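Local coordinates for Cas13d (uncultured Ruminococcus sp, PDB 6IV9), which binds a CRISPR RNA and, through its two HEPN domains, is implicated in maturing that RNA and in cleaving target RNA, at residues Gly617-Asn620 / Phe621-Asn625; Ser698-Asp701 / Phe702-Val705; Asp599-Ile602 / Ser603-Leu606; Phe632-Leu635 / Ile636-Asn640. The protein carries 2 engineered substitutions. All blocks are in the same frame, centred on the assembly; numbering follows the deposited sequence.

Interaction 1. Residues Gly617-Asn620 / Phe621-Asn625; sequences GLRN and FITNN. With nucleotides of chain B.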
loop_
_atom_site.group_PDB
_atom_site.type_symbol
_atom_site.label_atom_id
_atom_site.label_comp_id
_atom_site.label_asym_id
_atom_site.label_seq_id
_atom_site.Cartn_x
_atom_site.Cartn_y
_atom_site.Cartn_z
ATOM N N GLY A 617 1.391 -35.443 -11.266
ATOM C CA GLY A 617 0.696 -34.423 -12.063
ATOM C C GLY A 617 -0.284 -33.603 -11.249
ATOM O O GLY A 617 -0.246 -32.399 -11.358
ATOM N N LEU A 618 -1.103 -34.260 -10.444
ATOM C CA LEU A 618 -2.117 -33.556 -9.633
ATOM C C LEU A 618 -1.431 -32.636 -8.620
ATOM O O LEU A 618 -1.873 -31.520 -8.460
ATOM C CB LEU A 618 -3.005 -34.590 -8.951
ATOM C CG LEU A 618 -4.166 -34.026 -8.151
ATOM C CD1 LEU A 618 -5.013 -33.104 -8.998
ATOM C CD2 LEU A 618 -5.000 -35.136 -7.574
ATOM N N ARG A 619 -0.362 -33.108 -7.992
ATOM C CA ARG A 619 0.346 -32.267 -7.009
ATOM C C ARG A 619 0.867 -31.022 -7.727
ATOM O O ARG A 619 0.695 -29.942 -7.227
ATOM C CB ARG A 619 1.531 -33.052 -6.442
ATOM C CG ARG A 619 2.394 -32.292 -5.447
ATOM C CD ARG A 619 3.758 -32.930 -5.289
ATOM N NE ARG A 619 4.596 -32.771 -6.453
ATOM C CZ ARG A 619 5.820 -33.245 -6.564
ATOM N NH1 ARG A 619 6.365 -33.898 -5.560
ATOM N NH2 ARG A 619 6.499 -33.065 -7.672
ATOM N N ASN A 620 1.463 -31.216 -8.888
ATOM C CA ASN A 620 2.028 -30.100 -9.675
ATOM C C ASN A 620 0.913 -29.146 -10.104
ATOM O O ASN A 620 1.120 -27.958 -10.058
ATOM C CB ASN A 620 2.857 -30.630 -10.838
ATOM C CG ASN A 620 4.074 -31.393 -10.369
ATOM O OD1 ASN A 620 4.483 -31.273 -9.233
ATOM N ND2 ASN A 620 4.657 -32.174 -11.247
ATOM N N PHE A 621 -0.225 -29.684 -10.513
ATOM C CA PHE A 621 -1.343 -28.823 -10.954
ATOM C C PHE A 621 -1.812 -27.947 -9.791
ATOM O O PHE A 621 -1.990 -26.784 -9.994
ATOM C CB PHE A 621 -2.491 -29.673 -11.493
ATOM C CG PHE A 621 -3.691 -28.882 -11.935
ATOM C CD1 PHE A 621 -3.736 -28.306 -13.188
ATOM C CD2 PHE A 621 -4.768 -28.696 -11.096
ATOM C CE1 PHE A 621 -4.829 -27.567 -13.596
ATOM C CE2 PHE A 621 -5.860 -27.958 -11.505
ATOM C CZ PHE A 621 -5.889 -27.402 -12.753
ATOM N N ILE A 622 -1.990 -28.528 -8.615
ATOM C CA ILE A 622 -2.431 -27.773 -7.410
ATOM C C ILE A 622 -1.362 -26.745 -7.026
ATOM O O ILE A 622 -1.708 -25.646 -6.662
ATOM C CB ILE A 622 -2.743 -28.740 -6.254
ATOM C CG1 ILE A 622 -3.912 -29.659 -6.598
ATOM C CG2 ILE A 622 -3.007 -27.996 -4.965
ATOM C CD1 ILE A 622 -5.231 -28.960 -6.587
ATOM N N THR A 623 -0.099 -27.135 -7.084
ATOM C CA THR A 623 0.975 -26.192 -6.731
ATOM C C THR A 623 0.986 -25.005 -7.695
ATOM O O THR A 623 0.995 -23.890 -7.230
ATOM C CB THR A 623 2.333 -26.898 -6.825
ATOM O OG1 THR A 623 2.369 -27.947 -5.867
ATOM C CG2 THR A 623 3.488 -25.953 -6.615
ATOM N N ASN A 624 0.972 -25.262 -8.995
ATOM C CA ASN A 624 1.028 -24.179 -10.003
ATOM C C ASN A 624 -0.201 -23.275 -9.969
ATOM O O ASN A 624 -0.036 -22.097 -10.136
ATOM C CB ASN A 624 1.099 -24.721 -11.423
ATOM C CG ASN A 624 2.385 -25.447 -11.710
ATOM O OD1 ASN A 624 3.224 -25.571 -10.841
ATOM N ND2 ASN A 624 2.532 -25.924 -12.926
ATOM N N ASN A 625 -1.388 -23.845 -9.804
ATOM C CA ASN A 625 -2.632 -23.051 -9.922
ATOM C C ASN A 625 -3.191 -22.555 -8.594
ATOM O O ASN A 625 -4.017 -21.674 -8.637
ATOM C CB ASN A 625 -3.673 -23.840 -10.696
ATOM C CG ASN A 625 -3.194 -24.048 -12.105
ATOM O OD1 ASN A 625 -3.238 -23.133 -12.902
ATOM N ND2 ASN A 625 -2.655 -25.214 -12.377
ATOM P P A B 49 4.539 -31.303 -14.611
ATOM O OP1 A B 49 3.723 -32.380 -14.097
ATOM O OP2 A B 49 4.480 -29.864 -14.110
ATOM O "O5'" A B 49 6.108 -31.631 -14.512
ATOM C "C5'" A B 49 6.628 -32.874 -15.045
ATOM C "C4'" A B 49 8.118 -32.927 -14.863
ATOM O "O4'" A B 49 8.722 -31.874 -15.638
ATOM C "C3'" A B 49 8.634 -32.729 -13.431
ATOM O "O3'" A B 49 8.602 -33.973 -12.755
ATOM C "C2'" A B 49 10.025 -32.165 -13.664
ATOM O "O2'" A B 49 10.953 -33.160 -14.025
ATOM C "C1'" A B 49 9.813 -31.338 -14.931
ATOM N N9 A B 49 9.540 -29.941 -14.655
ATOM C C8 A B 49 8.344 -29.275 -14.544
ATOM N N7 A B 49 8.475 -27.997 -14.288
ATOM C C5 A B 49 9.848 -27.820 -14.181
ATOM C C6 A B 49 10.637 -26.693 -13.903
ATOM N N6 A B 49 10.135 -25.478 -13.673
ATOM N N1 A B 49 11.981 -26.856 -13.873
ATOM C C2 A B 49 12.484 -28.075 -14.107
ATOM N N3 A B 49 11.844 -29.210 -14.376
ATOM C C4 A B 49 10.514 -29.008 -14.411
ATOM P P A B 50 8.267 -34.069 -11.205
ATOM O OP1 A B 50 8.016 -35.470 -10.866
ATOM O OP2 A B 50 7.187 -33.095 -10.878
ATOM O "O5'" A B 50 9.558 -33.423 -10.562
ATOM C "C5'" A B 50 10.786 -34.148 -10.516
ATOM C "C4'" A B 50 11.837 -33.302 -9.855
ATOM O "O4'" A B 50 12.133 -32.170 -10.714
ATOM C "C3'" A B 50 11.466 -32.635 -8.530
ATOM O "O3'" A B 50 11.362 -33.459 -7.352
ATOM C "C2'" A B 50 12.540 -31.550 -8.448
ATOM O "O2'" A B 50 13.710 -32.036 -7.820
ATOM C "C1'" A B 50 12.685 -31.133 -9.926
ATOM N N9 A B 50 11.967 -29.892 -10.225
ATOM C C8 A B 50 10.635 -29.724 -10.519
ATOM N N7 A B 50 10.278 -28.469 -10.658
ATOM C C5 A B 50 11.453 -27.762 -10.427
ATOM C C6 A B 50 11.745 -26.390 -10.428
ATOM N N6 A B 50 10.841 -25.444 -10.683
ATOM N N1 A B 50 13.015 -26.017 -10.155
ATOM C C2 A B 50 13.923 -26.967 -9.896
ATOM N N3 A B 50 13.769 -28.288 -9.863
ATOM C C4 A B 50 12.497 -28.626 -10.146
#

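Interaction 2. Residues Ser698-Asp701 / Phe702-Val705; sequences SFDD and FKNV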
loop_
_atom_site.group_PDB
_atom_site.type_symbol
_atom_site.label_atom_id
_atom_site.label_comp_id
_atom_site.label_asym_id
_atom_site.label_seq_id
_atom_site.Cartn_x
_atom_site.Cartn_y
_atom_site.Cartn_z
ATOM N N SER A 698 -15.374 -27.862 -6.267
ATOM C CA SER A 698 -14.834 -28.784 -5.244
ATOM C C SER A 698 -13.488 -29.304 -5.724
ATOM O O SER A 698 -13.240 -29.275 -6.904
ATOM C CB SER A 698 -15.769 -29.911 -4.972
ATOM O OG SER A 698 -15.857 -30.756 -6.090
ATOM N N PHE A 699 -12.690 -29.842 -4.813
ATOM C CA PHE A 699 -11.379 -30.416 -5.195
ATOM C C PHE A 699 -11.602 -31.596 -6.139
ATOM O O PHE A 699 -10.865 -31.775 -7.066
ATOM C CB PHE A 699 -10.604 -30.902 -3.974
ATOM C CG PHE A 699 -9.406 -31.726 -4.348
ATOM C CD1 PHE A 699 -8.355 -31.166 -5.039
ATOM C CD2 PHE A 699 -9.336 -33.063 -4.029
ATOM C CE1 PHE A 699 -7.247 -31.915 -5.379
ATOM C CE2 PHE A 699 -8.230 -33.812 -4.376
ATOM C CZ PHE A 699 -7.192 -33.239 -5.053
ATOM N N ASP A 700 -12.713 -32.294 -5.933
ATOM C CA ASP A 700 -13.119 -33.519 -6.670
ATOM C C ASP A 700 -13.213 -33.216 -8.164
ATOM O O ASP A 700 -12.852 -34.062 -8.942
ATOM C CB ASP A 700 -14.462 -34.028 -6.157
ATOM C CG ASP A 700 -14.847 -35.397 -6.678
ATOM O OD1 ASP A 700 -14.292 -36.364 -6.185
ATOM O OD2 ASP A 700 -15.702 -35.471 -7.567
ATOM N N ASP A 701 -13.592 -31.996 -8.527
ATOM C CA ASP A 701 -13.746 -31.592 -9.947
ATOM C C ASP A 701 -12.422 -31.694 -10.703
ATOM O O ASP A 701 -12.465 -31.812 -11.918
ATOM C CB ASP A 701 -14.156 -30.132 -10.070
ATOM C CG ASP A 701 -15.560 -29.858 -9.598
ATOM O OD1 ASP A 701 -16.291 -30.816 -9.392
ATOM O OD2 ASP A 701 -15.894 -28.702 -9.438
ATOM N N PHE A 702 -11.305 -31.546 -10.001
ATOM C CA PHE A 702 -9.977 -31.470 -10.656
ATOM C C PHE A 702 -9.137 -32.720 -10.456
ATOM O O PHE A 702 -8.067 -32.751 -10.997
ATOM C CB PHE A 702 -9.225 -30.273 -10.085
ATOM C CG PHE A 702 -10.077 -29.037 -10.055
ATOM C CD1 PHE A 702 -10.343 -28.343 -11.216
ATOM C CD2 PHE A 702 -10.683 -28.621 -8.891
ATOM C CE1 PHE A 702 -11.158 -27.229 -11.205
ATOM C CE2 PHE A 702 -11.501 -27.513 -8.883
ATOM C CZ PHE A 702 -11.732 -26.819 -10.036
ATOM N N LYS A 703 -9.666 -33.743 -9.807
ATOM C CA LYS A 703 -8.868 -34.950 -9.486
ATOM C C LYS A 703 -8.355 -35.646 -10.751
ATOM O O LYS A 703 -7.298 -36.234 -10.669
ATOM C CB LYS A 703 -9.632 -35.867 -8.534
ATOM C CG LYS A 703 -10.663 -36.735 -9.223
ATOM C CD LYS A 703 -11.492 -37.563 -8.295
ATOM C CE LYS A 703 -12.821 -37.918 -8.915
ATOM N NZ LYS A 703 -13.619 -38.759 -7.998
ATOM N N ASN A 704 -9.056 -35.554 -11.875
ATOM C CA ASN A 704 -8.608 -36.261 -13.102
ATOM C C ASN A 704 -7.980 -35.318 -14.130
ATOM O O ASN A 704 -7.809 -35.734 -15.257
ATOM C CB ASN A 704 -9.711 -37.130 -13.693
ATOM C CG ASN A 704 -10.189 -38.152 -12.691
ATOM O OD1 ASN A 704 -9.389 -38.837 -12.072
ATOM N ND2 ASN A 704 -11.487 -38.225 -12.492
ATOM N N VAL A 705 -7.634 -34.095 -13.736
ATOM C CA VAL A 705 -7.033 -33.136 -14.703
ATOM C C VAL A 705 -5.704 -33.727 -15.162
ATOM O O VAL A 705 -5.032 -34.319 -14.347
ATOM C CB VAL A 705 -6.815 -31.761 -14.050
ATOM C CG1 VAL A 705 -5.938 -31.900 -12.835
ATOM C CG2 VAL A 705 -6.201 -30.775 -15.011
HETATM O O HOH W 1 -10.992 -33.869 -12.938
#

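Interaction 3. Residues Asp599-Ile602 / Ser603-Leu606; sequences DDRI and SEIL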
loop_
_atom_site.group_PDB
_atom_site.type_symbol
_atom_site.label_atom_id
_atom_site.label_comp_id
_atom_site.label_asym_id
_atom_site.label_seq_id
_atom_site.Cartn_x
_atom_site.Cartn_y
_atom_site.Cartn_z
ATOM N N ASP A 599 -4.265 -35.889 7.299
ATOM C CA ASP A 599 -3.007 -35.491 6.622
ATOM C C ASP A 599 -2.517 -36.674 5.785
ATOM O O ASP A 599 -2.053 -36.467 4.681
ATOM C CB ASP A 599 -1.940 -35.091 7.644
ATOM C CG ASP A 599 -2.210 -33.778 8.355
ATOM O OD1 ASP A 599 -3.178 -33.111 7.991
ATOM O OD2 ASP A 599 -1.441 -33.435 9.262
ATOM N N ASP A 600 -2.637 -37.887 6.314
ATOM C CA ASP A 600 -2.175 -39.078 5.563
ATOM C C ASP A 600 -3.000 -39.207 4.277
ATOM O O ASP A 600 -2.442 -39.554 3.263
ATOM C CB ASP A 600 -2.132 -40.320 6.457
ATOM C CG ASP A 600 -1.014 -40.311 7.496
ATOM O OD1 ASP A 600 0.018 -39.664 7.265
ATOM O OD2 ASP A 600 -1.190 -40.963 8.526
ATOM N N ARG A 601 -4.296 -38.936 4.340
ATOM C CA ARG A 601 -5.147 -39.041 3.133
ATOM C C ARG A 601 -4.701 -38.026 2.073
ATOM O O ARG A 601 -4.721 -38.351 0.914
ATOM C CB ARG A 601 -6.615 -38.851 3.503
ATOM C CG ARG A 601 -7.557 -39.034 2.329
ATOM C CD ARG A 601 -7.290 -40.279 1.520
ATOM N NE ARG A 601 -8.314 -40.432 0.515
ATOM C CZ ARG A 601 -8.138 -40.986 -0.664
ATOM N NH1 ARG A 601 -7.089 -41.746 -0.886
ATOM N NH2 ARG A 601 -9.019 -40.800 -1.624
ATOM N N ILE A 602 -4.359 -36.812 2.486
ATOM C CA ILE A 602 -3.906 -35.776 1.521
ATOM C C ILE A 602 -2.611 -36.258 0.884
ATOM O O ILE A 602 -2.481 -36.175 -0.316
ATOM C CB ILE A 602 -3.710 -34.422 2.220
ATOM C CG1 ILE A 602 -5.040 -33.826 2.668
ATOM C CG2 ILE A 602 -2.939 -33.470 1.330
ATOM C CD1 ILE A 602 -4.900 -32.702 3.637
ATOM N N SER A 603 -1.712 -36.811 1.694
ATOM C CA SER A 603 -0.418 -37.293 1.161
ATOM C C SER A 603 -0.682 -38.378 0.133
ATOM O O SER A 603 0.016 -38.409 -0.852
ATOM C CB SER A 603 0.448 -37.833 2.252
ATOM O OG SER A 603 1.247 -36.812 2.779
ATOM N N GLU A 604 -1.646 -39.241 0.435
ATOM C CA GLU A 604 -2.044 -40.378 -0.429
ATOM C C GLU A 604 -2.623 -39.887 -1.756
ATOM O O GLU A 604 -2.165 -40.323 -2.784
ATOM C CB GLU A 604 -3.111 -41.163 0.327
ATOM C CG GLU A 604 -3.529 -42.449 -0.344
ATOM C CD GLU A 604 -4.359 -43.354 0.550
ATOM O OE1 GLU A 604 -3.917 -44.462 0.813
ATOM O OE2 GLU A 604 -5.432 -42.947 0.982
ATOM N N ILE A 605 -3.560 -38.952 -1.712
ATOM C CA ILE A 605 -4.191 -38.420 -2.951
ATOM C C ILE A 605 -3.149 -37.760 -3.856
ATOM O O ILE A 605 -3.226 -37.949 -5.052
ATOM C CB ILE A 605 -5.263 -37.398 -2.553
ATOM C CG1 ILE A 605 -6.439 -38.053 -1.842
ATOM C CG2 ILE A 605 -5.717 -36.593 -3.747
ATOM C CD1 ILE A 605 -7.446 -37.065 -1.371
ATOM N N LEU A 606 -2.224 -36.989 -3.298
ATOM C CA LEU A 606 -1.237 -36.261 -4.130
ATOM C C LEU A 606 0.088 -37.020 -4.253
ATOM O O LEU A 606 0.981 -36.457 -4.843
ATOM C CB LEU A 606 -1.013 -34.878 -3.520
ATOM C CG LEU A 606 -2.271 -34.045 -3.301
ATOM C CD1 LEU A 606 -1.941 -32.743 -2.606
ATOM C CD2 LEU A 606 -2.959 -33.781 -4.616
#

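Interaction 4. Residues Phe632-Leu635 / Ile636-Asn640; sequences FVYL and IKYAN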
loop_
_atom_site.group_PDB
_atom_site.type_symbol
_atom_site.label_atom_id
_atom_site.label_comp_id
_atom_site.label_asym_id
_atom_site.label_seq_id
_atom_site.Cartn_x
_atom_site.Cartn_y
_atom_site.Cartn_z
ATOM N N PHE A 632 -4.373 -16.656 -3.792
ATOM C CA PHE A 632 -4.565 -17.723 -2.787
ATOM C C PHE A 632 -3.755 -17.376 -1.536
ATOM O O PHE A 632 -4.261 -17.459 -0.461
ATOM C CB PHE A 632 -4.074 -19.053 -3.350
ATOM C CG PHE A 632 -3.945 -20.155 -2.336
ATOM C CD1 PHE A 632 -5.068 -20.770 -1.824
ATOM C CD2 PHE A 632 -2.708 -20.582 -1.894
ATOM C CE1 PHE A 632 -4.955 -21.782 -0.894
ATOM C CE2 PHE A 632 -2.600 -21.597 -0.963
ATOM C CZ PHE A 632 -3.724 -22.194 -0.470
ATOM N N VAL A 633 -2.520 -16.929 -1.726
ATOM C CA VAL A 633 -1.657 -16.599 -0.562
ATOM C C VAL A 633 -2.305 -15.469 0.243
ATOM O O VAL A 633 -2.302 -15.532 1.439
ATOM C CB VAL A 633 -0.236 -16.250 -1.016
ATOM C CG1 VAL A 633 0.577 -15.668 0.117
ATOM C CG2 VAL A 633 0.453 -17.451 -1.620
ATOM N N TYR A 634 -2.855 -14.484 -0.448
ATOM C CA TYR A 634 -3.521 -13.354 0.234
ATOM C C TYR A 634 -4.690 -13.885 1.071
ATOM O O TYR A 634 -4.836 -13.483 2.181
ATOM C CB TYR A 634 -4.012 -12.342 -0.803
ATOM C CG TYR A 634 -4.553 -11.073 -0.207
ATOM C CD1 TYR A 634 -5.850 -11.004 0.256
ATOM C CD2 TYR A 634 -3.764 -9.950 -0.076
ATOM C CE1 TYR A 634 -6.357 -9.850 0.813
ATOM C CE2 TYR A 634 -4.254 -8.789 0.488
ATOM C CZ TYR A 634 -5.554 -8.739 0.941
ATOM O OH TYR A 634 -6.056 -7.625 1.518
ATOM N N LEU A 635 -5.482 -14.789 0.510
ATOM C CA LEU A 635 -6.654 -15.339 1.227
ATOM C C LEU A 635 -6.215 -16.131 2.457
ATOM O O LEU A 635 -6.828 -16.006 3.460
ATOM C CB LEU A 635 -7.452 -16.209 0.257
ATOM C CG LEU A 635 -8.239 -15.435 -0.789
ATOM C CD1 LEU A 635 -8.673 -16.337 -1.926
ATOM C CD2 LEU A 635 -9.440 -14.773 -0.157
ATOM N N ILE A 636 -5.193 -16.950 2.321
ATOM C CA ILE A 636 -4.720 -17.748 3.480
ATOM C C ILE A 636 -4.155 -16.825 4.556
ATOM O O ILE A 636 -4.370 -17.077 5.694
ATOM C CB ILE A 636 -3.703 -18.805 3.037
ATOM C CG1 ILE A 636 -4.333 -19.783 2.052
ATOM C CG2 ILE A 636 -3.138 -19.512 4.242
ATOM C CD1 ILE A 636 -5.573 -20.434 2.569
ATOM N N LYS A 637 -3.438 -15.797 4.147
ATOM C CA LYS A 637 -2.796 -14.841 5.073
ATOM C C LYS A 637 -3.844 -14.113 5.923
ATOM O O LYS A 637 -3.657 -14.011 7.119
ATOM C CB LYS A 637 -2.120 -13.824 4.158
ATOM C CG LYS A 637 -1.187 -12.820 4.781
ATOM C CD LYS A 637 -0.315 -12.168 3.736
ATOM C CE LYS A 637 -0.926 -10.940 3.099
ATOM N NZ LYS A 637 0.087 -10.058 2.487
ATOM N N TYR A 638 -4.909 -13.635 5.293
ATOM C CA TYR A 638 -5.909 -12.805 6.005
ATOM C C TYR A 638 -7.190 -13.559 6.353
ATOM O O TYR A 638 -7.982 -13.037 7.098
ATOM C CB TYR A 638 -6.241 -11.569 5.167
ATOM C CG TYR A 638 -5.129 -10.560 5.118
ATOM C CD1 TYR A 638 -4.511 -10.130 6.271
ATOM C CD2 TYR A 638 -4.675 -10.051 3.925
ATOM C CE1 TYR A 638 -3.472 -9.220 6.241
ATOM C CE2 TYR A 638 -3.650 -9.132 3.875
ATOM C CZ TYR A 638 -3.052 -8.706 5.036
ATOM O OH TYR A 638 -2.037 -7.819 4.989
ATOM N N ALA A 639 -7.380 -14.741 5.802
ATOM C CA ALA A 639 -8.644 -15.451 6.060
ATOM C C ALA A 639 -8.402 -16.915 6.428
ATOM O O ALA A 639 -7.377 -17.220 6.960
ATOM C CB ALA A 639 -9.596 -15.273 4.912
ATOM N N ASN A 640 -9.401 -17.749 6.202
ATOM C CA ASN A 640 -9.367 -19.189 6.539
ATOM C C ASN A 640 -9.878 -19.952 5.315
ATOM O O ASN A 640 -10.946 -19.627 4.866
ATOM C CB ASN A 640 -10.201 -19.419 7.790
ATOM C CG ASN A 640 -10.270 -20.869 8.191
ATOM O OD1 ASN A 640 -11.066 -21.623 7.677
ATOM N ND2 ASN A 640 -9.411 -21.254 9.099
#

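Interaction 1. Residues Gly617-Asn620 / Phe621-Asn625
Thr623 reaches back one turn and meets the carbonyl of Arg619 twice. Its backbone N donates to Arg619 O at 2.9 Å, and its hydroxyl OG1 donates to the same Arg619 O at 2.9 Å. OG1 comes from above the carbonyl plane. It can do so because it stands beside its own backbone N (chi1 -63°). Backbone bonds also run from Phe621 N to Gly617 O, from Ile622 N to Leu618 O and from Asn624 N to Asn620 O.

This is the regular i to i+4 ladder of an alpha helix, which widens to a pi-type turn at 623-625. In that turn Phe621 O accepts from both Asn625 N and Asn625 ND2, the latter at 2.9 Å. ND2 lies over one face of the Phe621 ring, toward its rim.

Asn620 and Arg619 face the RNA. Asn620 ND2 bridges two successive phosphates, donating to OP2 of A50 of chain B at 2.7 Å and to OP1 of A49 of chain B at 3.0 Å. Arg619 grips the other end of this amide side-on: NE and NH2 both donate to Asn620 OD1, which lies in the guanidinium plane. This grip fixes which way the amide is turned. Arg619 NH2 also lies 3.3 Å from OP2 of A50 of chain B, at the guanidinium edge.

Apolar contact is slight here: Leu618 CD1 lies 4.3 Å from Ile622 CG1. Ile622 continues onto Ala587 and Leu591 of helix 581-591.

Interaction 2. Residues Ser698-Asp701 / Phe702-Val705
Phe702 packs against Asp701 and Ser698 in the loop between helix 683-696 and helix 713-760. Residues 699-701 have helical backbone angles, and a type I beta turn follows from Phe702 to Val705. Phe702 N donates to Phe699 O at 3.0 Å.

The packed part is the Phe702 ring. Asp701 CB sits over the centre of one face, 3.9 Å from the ring centroid and 11° off the normal, a CH-pi contact. Ser698 O approaches the ring obliquely, 3.2 Å from Phe702 CE2. The ring also packs on Leu591, Ala720 and Ile724. A serine in its place would probably leave Asp701 CB without its aromatic face and open a gap toward helix 713-760.

The other side is exposed and looser. Asp700 and Lys703 lie side by side, pointing the same way, and Lys703 NZ forms a salt bridge with Asp700 OD1 at 3.1 Å. Lys703 CG sits between the backbone N and the carbonyl carbon (chi1 81°), and the extended chain beyond it runs beside Asp700 until NZ meets OD1. The backbone bond from Lys703 N to Asp700 O is weak. A water bridges the backbone across Phe702 and Lys703: it donates to Asp701 O at 2.7 Å and accepts from Asn704 N at 2.8 Å.

Interaction 3. Residues Asp599-Ile602 / Ser603-Leu606
Asp599 to Leu606 form two turns of alpha helix, in which Ser603 N, Glu604 N, Ile605 N and Leu606 N donate in turn to the carbonyl oxygens of Asp599, Asp600, Arg601 and Ile602. The bond from Ile605 N to Arg601 O is 2.9 Å long.

Arg601 carries the polar side-chain contact. Its CB points away from the next turn, but the chain bends at chi2 (48°) and brings the guanidinium alongside that turn, to Glu604 and Ile605. There NH1 makes a salt bridge with Glu604 OE2 at 2.8 Å, an i to i+3 ionic pair. The carboxylate lies at the guanidinium edge. The two planes are 73° apart, and NH1 meets OE2 from above the carboxylate plane. Arg601 CD also lies 3.3 Å from Glu604 OE2.

Ile605 crosses Arg601 at about a right angle. Its CG1 sits over the centre of one guanidinium face, 3.6 Å from Arg601 CZ. Arg601 and Glu604 are exposed, and Ile605 covers one face of the guanidinium. A glycine here would probably strip that cover from the guanidinium face, leave the arginine held mainly by Glu604, and take one packing partner from Phe699.

On another side Ile602 and Leu606 lie alongside each other, with Ile602 CG2 4.1 Å from Leu606 CD1. Both are buried against helix 581-591, where Ile602 meets Leu581 and Arg585, and Leu606 meets Phe584. Asp599 forms a salt bridge with Arg585 of that helix. Leu606 also packs on Leu618, at the start of helix 617-627.

Interaction 4. Residues Phe632-Leu635 / Ile636-Asn640
Phe632 packs against Ile636 one turn later. Ile636 CG1 stands over one face of the Phe632 ring, 3.8 Å from its centroid and 21° off the normal, a CH-pi contact. Phe632 CG lies opposite its backbone N, beside the carbonyl carbon (chi1 168°), which lays the ring along the helix against Ile636. Val633 contributes backbone: its O accepts from Lys637 N at 2.9 Å.

Tyr634 gives the aromatic contact. The edge of Tyr638 meets the face of Tyr634 in a T-shaped stack, with ring planes at 69°. Tyr638 CD2 is 3.4 Å from Tyr634 CZ, toward the rim of that ring. This is an i to i+4 pair on the last turn of helix 630-638. Tyr638 OH is hydrogen-bonded to Glu513, which also forms a salt bridge with Lys637, whose NZ is hydrogen-bonded to Phe508 O as well. Tyr634 has a second edge-to-face partner, Tyr732 of helix 713-760.

Leu635 O takes the last bond, from Ala639 N at 2.7 Å. That bond is bent, with an N-H...O angle of 130°, and Ala639 is the first residue past the helix to leave helical backbone angles. Ala639 CB lies 3.2 Å from the same Leu635 O. Next comes Asn640, the N-cap of helix 641-647, whose OD1 accepts from Lys643 N.

Overall arrangement
From the N terminus the order is interaction 3, interaction 1, interaction 4, interaction 2. Each joins neighbours in sequence, so none closes a long loop, and they follow in series without nesting or crossing. Three of them meet in space. Helix 599-606 packs on helix 617-627 through Leu606 and Leu618. The later loop 698-705 returns to both: Phe699 reaches Ile605, Leu618 and Ile622, and Val705 reaches Phe621. Helix 581-591 is touched by all four contacts. Interaction 4 stands apart, its nearest atoms about 6 Å from interaction 1, and is closer to the centre of the chain. Interaction 1 alone holds RNA phosphates directly.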